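PDB 5JS4: phiAB6 tailspike from Unidentified phage, which probably recognises and fragments the exopolysaccharide of Acinetobacter baumannii as a trimeric beta-helical tailspike. Local coordinates for residues 629-641 / 694-708. Numbering follows the deposited sequence.
Sequences IVKESTGVYRVER and FKVFWRDSSNALVDP
D707 ties the hairpin turn of 629-641 to its leading strand: OD1 takes the N-H of G635 at 2.7 Å, a nearly straight bond (170°) that arrives from above the carboxylate plane, while OD2 meets NZ of the extended K631 at 3.1 Å, a salt bridge whose hydrogen bond is weak, the two side chains crossing at about a right angle. Y637 OH lies 2.6 Å from the same D707 OD1, a weak bond. A water joins Y637 OH to P708 O. Y637 brings CD1 to the edge of the W698 ring, whose two faces carry P708 CG and V696 CG1.

Beyond the turn, strands 636-641 and 694-699 run antiparallel, their axes approaching to 4.6 Å: Y637 with V696 and V639 with F694 are hydrogen-bonded pairs, while V636 with F697 and R638 with K695 are non-hydrogen-bonded. V639 sits over the centre of the F694 ring, CB 4.0 Å from its centroid and 8° off the normal; the ring gets there by setting CG between backbone N and carbonyl carbon (chi1 58°). On the other side of the sheet V636 CG1 lies over the F697 ring, nearer its rim. Along that side E632 OE2 offers its syn lone pair to K695 NZ at 2.9 Å, while R638 NH1 takes the anti lone pair of E632 OE1 at 2.8 Å. R638 NE also binds E640 OE1; E632, shared by R638 and K695, probably offsets the like charges of R638 NH1 and K695 NZ, 6.0 Å apart.

Y614, F711 and F715, on strands 602-615 and 708-715 of the other sheet, pack edge-to-face against Y637 and F694. The arrangement is an antiparallel beta-hairpin, with a type II turn at S633-V636 and a classic bulge at E632-S633, docked on a neighbouring strand in the C-terminal beta-sandwich-like region beyond the parallel beta-helix.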
loop_
_atom_site.group_PDB
_atom_site.type_symbol
_atom_site.label_atom_id
_atom_site.label_comp_id
_atom_site.label_asym_id
_atom_site.label_seq_id
_atom_site.Cartn_x
_atom_site.Cartn_y
_atom_site.Cartn_z
ATOM N N ILE A 629 -32.558 4.339 49.494
ATOM C CA ILE A 629 -33.656 4.984 50.200
ATOM C C ILE A 629 -34.027 4.136 51.398
ATOM O O ILE A 629 -34.282 2.938 51.257
ATOM C CB ILE A 629 -34.901 5.178 49.312
ATOM C CG1 ILE A 629 -34.512 5.870 48.002
ATOM C CG2 ILE A 629 -35.958 5.971 50.074
ATOM C CD1 ILE A 629 -35.662 6.113 47.044
ATOM N N VAL A 630 -34.057 4.761 52.571
ATOM C CA VAL A 630 -34.449 4.078 53.797
ATOM C C VAL A 630 -35.521 4.872 54.523
ATOM O O VAL A 630 -35.576 6.103 54.430
ATOM C CB VAL A 630 -33.254 3.847 54.748
ATOM C CG1 VAL A 630 -32.209 2.966 54.084
ATOM C CG2 VAL A 630 -32.640 5.165 55.196
ATOM N N LYS A 631 -36.369 4.160 55.251
ATOM C CA LYS A 631 -37.366 4.790 56.094
ATOM C C LYS A 631 -36.709 5.256 57.388
ATOM O O LYS A 631 -36.067 4.469 58.088
ATOM C CB LYS A 631 -38.500 3.816 56.401
ATOM C CG LYS A 631 -39.603 4.409 57.260
ATOM C CD LYS A 631 -40.689 3.390 57.538
ATOM C CE LYS A 631 -41.690 3.906 58.551
ATOM N NZ LYS A 631 -42.722 2.881 58.864
ATOM N N GLU A 632 -36.866 6.541 57.688
ATOM C CA GLU A 632 -36.375 7.122 58.939
ATOM C C GLU A 632 -37.438 7.040 60.035
ATOM O O GLU A 632 -37.152 6.661 61.174
ATOM C CB GLU A 632 -35.975 8.579 58.705
ATOM C CG GLU A 632 -35.536 9.327 59.955
ATOM C CD GLU A 632 -34.923 10.672 59.630
ATOM O OE1 GLU A 632 -33.773 10.699 59.159
ATOM O OE2 GLU A 632 -35.589 11.699 59.847
ATOM N N SER A 633 -38.660 7.421 59.685
ATOM C CA SER A 633 -39.798 7.390 60.596
ATOM C C SER A 633 -41.062 7.455 59.742
ATOM O O SER A 633 -40.969 7.502 58.521
ATOM C CB SER A 633 -39.737 8.563 61.579
ATOM O OG SER A 633 -39.840 9.809 60.910
ATOM N N THR A 634 -42.231 7.451 60.374
ATOM C CA THR A 634 -43.490 7.476 59.627
ATOM C C THR A 634 -43.497 8.639 58.642
ATOM O O THR A 634 -43.367 9.797 59.032
ATOM C CB THR A 634 -44.703 7.590 60.565
ATOM O OG1 THR A 634 -44.676 6.504 61.501
ATOM C CG2 THR A 634 -46.011 7.552 59.776
ATOM N N GLY A 635 -43.613 8.309 57.361
ATOM C CA GLY A 635 -43.693 9.309 56.307
ATOM C C GLY A 635 -42.402 10.019 55.947
ATOM O O GLY A 635 -42.424 10.905 55.102
ATOM N N VAL A 636 -41.281 9.631 56.553
ATOM C CA VAL A 636 -40.009 10.317 56.332
ATOM C C VAL A 636 -38.959 9.330 55.843
ATOM O O VAL A 636 -38.661 8.343 56.519
ATOM C CB VAL A 636 -39.495 11.005 57.612
ATOM C CG1 VAL A 636 -38.237 11.810 57.308
ATOM C CG2 VAL A 636 -40.574 11.897 58.212
ATOM N N TYR A 637 -38.409 9.610 54.663
ATOM C CA TYR A 637 -37.469 8.724 53.988
ATOM C C TYR A 637 -36.190 9.472 53.681
ATOM O O TYR A 637 -36.238 10.642 53.325
ATOM C CB TYR A 637 -38.112 8.182 52.702
ATOM C CG TYR A 637 -39.294 7.317 53.039
ATOM C CD1 TYR A 637 -40.518 7.882 53.384
ATOM C CD2 TYR A 637 -39.170 5.936 53.098
ATOM C CE1 TYR A 637 -41.593 7.098 53.751
ATOM C CE2 TYR A 637 -40.240 5.144 53.462
ATOM C CZ TYR A 637 -41.446 5.727 53.793
ATOM O OH TYR A 637 -42.512 4.946 54.160
ATOM N N ARG A 638 -35.052 8.804 53.835
ATOM C CA ARG A 638 -33.767 9.386 53.470
ATOM C C ARG A 638 -33.264 8.757 52.186
ATOM O O ARG A 638 -33.133 7.538 52.104
ATOM C CB ARG A 638 -32.717 9.155 54.562
ATOM C CG ARG A 638 -33.011 9.822 55.891
ATOM C CD ARG A 638 -31.761 9.867 56.762
ATOM N NE ARG A 638 -31.239 8.534 57.039
ATOM C CZ ARG A 638 -31.584 7.767 58.075
ATOM N NH1 ARG A 638 -32.474 8.180 58.972
ATOM N NH2 ARG A 638 -31.028 6.567 58.213
ATOM N N VAL A 639 -33.000 9.598 51.190
ATOM C CA VAL A 639 -32.220 9.218 50.020
ATOM C C VAL A 639 -30.785 9.542 50.416
ATOM O O VAL A 639 -30.351 10.698 50.343
ATOM C CB VAL A 639 -32.658 9.990 48.756
ATOM C CG1 VAL A 639 -31.870 9.524 47.544
ATOM C CG2 VAL A 639 -34.154 9.831 48.523
ATOM N N GLU A 640 -30.069 8.519 50.872
ATOM C CA GLU A 640 -28.827 8.711 51.621
ATOM C C GLU A 640 -27.649 7.959 51.028
ATOM O O GLU A 640 -27.813 6.957 50.331
ATOM C CB GLU A 640 -29.014 8.264 53.073
ATOM C CG GLU A 640 -29.371 6.794 53.229
ATOM C CD GLU A 640 -29.312 6.313 54.664
ATOM O OE1 GLU A 640 -29.517 7.128 55.587
ATOM O OE2 GLU A 640 -29.071 5.107 54.864
ATOM N N ARG A 641 -26.457 8.443 51.358
ATOM C CA ARG A 641 -25.216 7.806 50.953
ATOM C C ARG A 641 -24.924 6.609 51.842
ATOM O O ARG A 641 -25.056 6.685 53.069
ATOM C CB ARG A 641 -24.052 8.786 51.057
ATOM C CG ARG A 641 -24.246 10.032 50.222
ATOM C CD ARG A 641 -22.986 10.869 50.127
ATOM N NE ARG A 641 -22.568 11.404 51.424
ATOM C CZ ARG A 641 -21.528 12.216 51.603
ATOM N NH1 ARG A 641 -20.771 12.582 50.575
ATOM N NH2 ARG A 641 -21.236 12.650 52.825
ATOM N N PHE A 694 -31.043 13.707 50.255
ATOM C CA PHE A 694 -32.252 14.434 50.606
ATOM C C PHE A 694 -33.282 13.513 51.242
ATOM O O PHE A 694 -33.246 12.290 51.047
ATOM C CB PHE A 694 -32.839 15.175 49.386
ATOM C CG PHE A 694 -33.177 14.285 48.212
ATOM C CD1 PHE A 694 -32.207 13.944 47.278
ATOM C CD2 PHE A 694 -34.475 13.830 48.013
ATOM C CE1 PHE A 694 -32.518 13.146 46.187
ATOM C CE2 PHE A 694 -34.790 13.031 46.921
ATOM C CZ PHE A 694 -33.810 12.688 46.012
ATOM N N LYS A 695 -34.167 14.118 52.030
ATOM C CA LYS A 695 -35.293 13.428 52.633
ATOM C C LYS A 695 -36.545 13.683 51.816
ATOM O O LYS A 695 -36.718 14.768 51.260
ATOM C CB LYS A 695 -35.531 13.907 54.064
ATOM C CG LYS A 695 -34.387 13.610 55.021
ATOM C CD LYS A 695 -34.792 13.902 56.458
ATOM C CE LYS A 695 -33.646 13.668 57.432
ATOM N NZ LYS A 695 -34.057 13.947 58.837
ATOM N N VAL A 696 -37.406 12.669 51.756
ATOM C CA VAL A 696 -38.730 12.778 51.162
ATOM C C VAL A 696 -39.751 12.572 52.271
ATOM O O VAL A 696 -39.666 11.593 53.018
ATOM C CB VAL A 696 -38.950 11.719 50.068
ATOM C CG1 VAL A 696 -40.323 11.887 49.426
ATOM C CG2 VAL A 696 -37.854 11.802 49.019
ATOM N N PHE A 697 -40.695 13.502 52.375
ATOM C CA PHE A 697 -41.776 13.463 53.355
ATOM C C PHE A 697 -43.070 13.216 52.600
ATOM O O PHE A 697 -43.355 13.919 51.634
ATOM C CB PHE A 697 -41.900 14.803 54.090
ATOM C CG PHE A 697 -40.717 15.153 54.957
ATOM C CD1 PHE A 697 -39.503 15.525 54.390
ATOM C CD2 PHE A 697 -40.830 15.145 56.342
ATOM C CE1 PHE A 697 -38.419 15.860 55.191
ATOM C CE2 PHE A 697 -39.753 15.487 57.144
ATOM C CZ PHE A 697 -38.549 15.837 56.565
ATOM N N TRP A 698 -43.847 12.229 53.040
ATOM C CA TRP A 698 -45.121 11.885 52.410
ATOM C C TRP A 698 -46.285 12.115 53.360
ATOM O O TRP A 698 -46.243 11.678 54.510
ATOM C CB TRP A 698 -45.134 10.414 52.012
ATOM C CG TRP A 698 -44.272 10.049 50.852
ATOM C CD1 TRP A 698 -43.072 9.400 50.888
ATOM C CD2 TRP A 698 -44.559 10.279 49.471
ATOM N NE1 TRP A 698 -42.594 9.212 49.617
ATOM C CE2 TRP A 698 -43.486 9.751 48.726
ATOM C CE3 TRP A 698 -45.623 10.883 48.788
ATOM C CZ2 TRP A 698 -43.446 9.802 47.333
ATOM C CZ3 TRP A 698 -45.579 10.937 47.404
ATOM C CH2 TRP A 698 -44.503 10.403 46.691
ATOM N N ARG A 699 -47.339 12.760 52.868
ATOM C CA ARG A 699 -48.521 13.042 53.678
ATOM C C ARG A 699 -49.819 12.737 52.932
ATOM O O ARG A 699 -49.882 12.845 51.704
ATOM C CB ARG A 699 -48.514 14.500 54.143
ATOM C CG ARG A 699 -47.342 14.833 55.053
ATOM C CD ARG A 699 -47.336 16.291 55.477
ATOM N NE ARG A 699 -46.138 16.611 56.257
ATOM C CZ ARG A 699 -44.944 16.899 55.740
ATOM N NH1 ARG A 699 -44.749 16.926 54.425
ATOM N NH2 ARG A 699 -43.925 17.172 56.552
ATOM N N ASP A 700 -50.849 12.362 53.687
ATOM C CA ASP A 700 -52.181 12.111 53.119
ATOM C C ASP A 700 -52.962 13.419 52.950
ATOM O O ASP A 700 -52.438 14.500 53.225
ATOM C CB ASP A 700 -52.963 11.085 53.964
ATOM C CG ASP A 700 -53.236 11.553 55.390
ATOM O OD1 ASP A 700 -53.267 12.771 55.649
ATOM O OD2 ASP A 700 -53.434 10.679 56.261
ATOM N N SER A 701 -54.213 13.319 52.499
ATOM C CA SER A 701 -55.038 14.499 52.221
ATOM C C SER A 701 -55.377 15.327 53.467
ATOM O O SER A 701 -55.748 16.496 53.350
ATOM C CB SER A 701 -56.327 14.091 51.503
ATOM O OG SER A 701 -57.070 13.168 52.277
ATOM N N SER A 702 -55.248 14.725 54.649
ATOM C CA SER A 702 -55.415 15.444 55.914
ATOM C C SER A 702 -54.084 15.995 56.445
ATOM O O SER A 702 -54.019 16.493 57.568
ATOM C CB SER A 702 -56.065 14.534 56.961
ATOM O OG SER A 702 -55.219 13.451 57.308
ATOM N N ASN A 703 -53.037 15.901 55.621
ATOM C CA ASN A 703 -51.700 16.421 55.929
ATOM C C ASN A 703 -50.985 15.639 57.036
ATOM O O ASN A 703 -50.093 16.167 57.696
ATOM C CB ASN A 703 -51.752 17.925 56.259
ATOM C CG ASN A 703 -50.437 18.640 55.973
ATOM O OD1 ASN A 703 -49.772 18.372 54.971
ATOM N ND2 ASN A 703 -50.062 19.565 56.850
ATOM N N ALA A 704 -51.370 14.376 57.217
ATOM C CA ALA A 704 -50.708 13.491 58.177
ATOM C C ALA A 704 -49.651 12.647 57.475
ATOM O O ALA A 704 -49.865 12.173 56.360
ATOM C CB ALA A 704 -51.723 12.589 58.857
ATOM N N LEU A 705 -48.519 12.449 58.141
ATOM C CA LEU A 705 -47.438 11.634 57.594
ATOM C C LEU A 705 -47.916 10.203 57.339
ATOM O O LEU A 705 -48.593 9.610 58.183
ATOM C CB LEU A 705 -46.230 11.653 58.532
ATOM C CG LEU A 705 -45.502 13.003 58.548
ATOM C CD1 LEU A 705 -44.653 13.157 59.801
ATOM C CD2 LEU A 705 -44.651 13.176 57.299
ATOM N N VAL A 706 -47.580 9.677 56.162
ATOM C CA VAL A 706 -47.998 8.333 55.734
ATOM C C VAL A 706 -46.854 7.621 55.028
ATOM O O VAL A 706 -45.994 8.263 54.439
ATOM C CB VAL A 706 -49.203 8.362 54.765
ATOM C CG1 VAL A 706 -50.458 8.825 55.478
ATOM C CG2 VAL A 706 -48.915 9.213 53.533
ATOM N N ASP A 707 -46.874 6.290 55.070
ATOM C CA ASP A 707 -45.817 5.468 54.488
ATOM C C ASP A 707 -46.257 4.773 53.207
ATOM O O ASP A 707 -47.038 3.826 53.257
ATOM C CB ASP A 707 -45.376 4.403 55.498
ATOM C CG ASP A 707 -44.617 4.990 56.656
ATOM O OD1 ASP A 707 -43.651 5.737 56.399
ATOM O OD2 ASP A 707 -44.979 4.710 57.819
ATOM N N PRO A 708 -45.734 5.215 52.050
ATOM C CA PRO A 708 -45.966 4.419 50.849
ATOM C C PRO A 708 -45.300 3.053 50.962
ATOM O O PRO A 708 -44.340 2.888 51.719
ATOM C CB PRO A 708 -45.299 5.240 49.735
ATOM C CG PRO A 708 -45.173 6.621 50.283
ATOM C CD PRO A 708 -44.964 6.437 51.757
HETATM O O HOH W 1 -31.691 12.503 60.080
HETATM O O HOH W 2 -42.642 2.246 53.990
#